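Side-chain contact in T-cell surface glycoprotein CD1A1 antigen (Gallus gallus, PDB 3JVG), which probably binds lipid antigens in a groove of its MHC class I-like ectodomain and presents them at the cell surface to T cells: residues A14-S19 with R73-L78. Numbering follows the deposited sequence.
Sequences ATFQNS and RDFSRL. With NAG (2-acetamido-2-deoxy-beta-D-glucopyranose), chain J.
The backbone of F16, on strand 6-18, is extended (phi/psi -85°/109°), and its side chain points from the sheet toward F75 and S76 on helix 58-82, so one aromatic side chain bridges sheet and helix. The F16 ring comes edge-on: CE2 lies 3.7 Å from S76 CA, which sits in the plane of the ring, and 4.0 Å from S76 CB. With CG anti to its own carbonyl carbon (chi1 -60°), F16 carries this edge out to the helix. S76 OG stands 4.1 Å from F16 CZ and makes a weak hydrogen bond to V72 O, one turn back. Toward F75 the contact is looser, F16 CZ to F75 CD2 being 4.3 Å; each ring offers its edge, so the two do not stack. F75 meets H12 edge-to-face instead, while the F16 ring lies against F89 of the neighbouring strand, and V22 packs on both F16 and S76. Two residues on, N18 carries a glycan: its ND2 is bonded covalently to C1 of the N-acetylglucosamine at 1.5 Å. Some 4 Å from the F75 side chain lies an unidentified bound molecule. Sparse and partly buried, with only van der Waals contact between its two segments, the contact joins a helix to the eight-stranded antiparallel floor beneath it, as in the groove-forming platform of MHC class I and CD1 molecules.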
# COMPACT_ATOMS: atom_id res chain seq x y z
N ALA A 14 -3.87 -15.27 -0.50
CA ALA A 14 -3.60 -16.67 -0.15
C ALA A 14 -2.62 -17.31 -1.11
O ALA A 14 -2.80 -17.29 -2.34
CB ALA A 14 -4.90 -17.46 -0.11
N THR A 15 -1.55 -17.85 -0.56
CA THR A 15 -0.64 -18.64 -1.36
C THR A 15 -0.99 -20.11 -1.13
O THR A 15 -0.82 -20.64 -0.01
CB THR A 15 0.84 -18.41 -0.94
OG1 THR A 15 1.15 -17.03 -0.99
CG2 THR A 15 1.74 -19.13 -1.86
N PHE A 16 -1.43 -20.78 -2.17
CA PHE A 16 -1.62 -22.21 -2.03
C PHE A 16 -0.33 -22.95 -2.28
O PHE A 16 0.14 -23.02 -3.42
CB PHE A 16 -2.77 -22.68 -2.93
CG PHE A 16 -4.09 -22.01 -2.60
CD1 PHE A 16 -4.30 -20.66 -2.92
CD2 PHE A 16 -5.09 -22.70 -1.88
CE1 PHE A 16 -5.47 -20.02 -2.57
CE2 PHE A 16 -6.30 -22.04 -1.52
CZ PHE A 16 -6.48 -20.70 -1.89
N GLN A 17 0.26 -23.50 -1.24
CA GLN A 17 1.55 -24.20 -1.43
C GLN A 17 1.43 -25.65 -1.93
O GLN A 17 2.25 -26.10 -2.72
CB GLN A 17 2.38 -24.14 -0.16
CG GLN A 17 2.49 -22.73 0.41
CD GLN A 17 3.39 -22.69 1.62
OE1 GLN A 17 2.98 -23.12 2.71
NE2 GLN A 17 4.62 -22.19 1.44
N ASN A 18 0.42 -26.38 -1.44
CA ASN A 18 0.10 -27.73 -1.91
C ASN A 18 -1.39 -27.97 -1.62
O ASN A 18 -2.10 -27.04 -1.23
CB ASN A 18 1.02 -28.81 -1.27
CG ASN A 18 0.91 -28.86 0.26
OD1 ASN A 18 -0.15 -28.59 0.83
ND2 ASN A 18 2.02 -29.22 0.92
N SER A 19 -1.88 -29.19 -1.80
CA SER A 19 -3.31 -29.39 -1.65
C SER A 19 -3.82 -29.24 -0.20
O SER A 19 -5.03 -29.13 -0.01
CB SER A 19 -3.76 -30.75 -2.24
OG SER A 19 -3.35 -31.80 -1.42
N ARG A 73 -11.70 -19.34 5.10
CA ARG A 73 -11.79 -20.77 5.12
C ARG A 73 -12.51 -21.34 3.89
O ARG A 73 -12.06 -22.33 3.30
CB ARG A 73 -12.55 -21.17 6.38
CG ARG A 73 -12.62 -22.65 6.68
CD ARG A 73 -13.08 -22.90 8.16
NE ARG A 73 -14.34 -22.20 8.46
CZ ARG A 73 -14.53 -21.36 9.49
NH1 ARG A 73 -13.57 -21.09 10.38
NH2 ARG A 73 -15.73 -20.80 9.64
N ASP A 74 -13.64 -20.75 3.51
CA ASP A 74 -14.44 -21.30 2.41
C ASP A 74 -13.72 -21.06 1.11
O ASP A 74 -13.74 -21.91 0.24
CB ASP A 74 -15.83 -20.67 2.34
CG ASP A 74 -16.78 -21.13 3.50
OD1 ASP A 74 -16.43 -22.02 4.29
OD2 ASP A 74 -17.89 -20.55 3.60
N PHE A 75 -13.06 -19.90 0.99
CA PHE A 75 -12.21 -19.54 -0.17
C PHE A 75 -11.18 -20.64 -0.39
O PHE A 75 -11.04 -21.16 -1.49
CB PHE A 75 -11.53 -18.19 0.02
CG PHE A 75 -11.03 -17.58 -1.27
CD1 PHE A 75 -11.71 -16.52 -1.86
CD2 PHE A 75 -9.87 -18.10 -1.90
CE1 PHE A 75 -11.25 -15.98 -3.06
CE2 PHE A 75 -9.42 -17.59 -3.09
CZ PHE A 75 -10.11 -16.51 -3.68
N SER A 76 -10.48 -21.01 0.66
CA SER A 76 -9.41 -21.99 0.50
C SER A 76 -9.99 -23.32 0.12
O SER A 76 -9.43 -24.05 -0.70
CB SER A 76 -8.56 -22.09 1.77
OG SER A 76 -7.94 -20.84 1.99
N ARG A 77 -11.16 -23.62 0.66
CA ARG A 77 -11.78 -24.90 0.39
C ARG A 77 -12.28 -24.97 -1.04
O ARG A 77 -12.11 -26.00 -1.68
CB ARG A 77 -12.88 -25.22 1.42
CG ARG A 77 -12.29 -25.58 2.78
CD ARG A 77 -13.39 -25.72 3.88
N LEU A 78 -12.87 -23.90 -1.55
CA LEU A 78 -13.36 -23.90 -2.92
C LEU A 78 -12.26 -24.10 -3.94
O LEU A 78 -12.43 -24.88 -4.88
CB LEU A 78 -14.11 -22.61 -3.25
CG LEU A 78 -15.52 -22.52 -2.64
CD1 LEU A 78 -16.03 -21.11 -2.84
CD2 LEU A 78 -16.50 -23.55 -3.23
C1 NAG J . 2.18 -29.35 2.36
C2 NAG J . 2.76 -30.75 2.67
C3 NAG J . 3.06 -30.87 4.18
C4 NAG J . 4.14 -29.81 4.52
C5 NAG J . 3.60 -28.40 4.16
C6 NAG J . 4.60 -27.23 4.44
C7 NAG J . 2.28 -32.66 1.16
C8 NAG J . 1.27 -33.71 0.75
N2 NAG J . 1.91 -31.83 2.15
O3 NAG J . 3.35 -32.22 4.56
O4 NAG J . 4.52 -29.83 5.88
O5 NAG J . 3.04 -28.32 2.83
O6 NAG J . 5.40 -26.78 3.35
O7 NAG J . 3.38 -32.62 0.58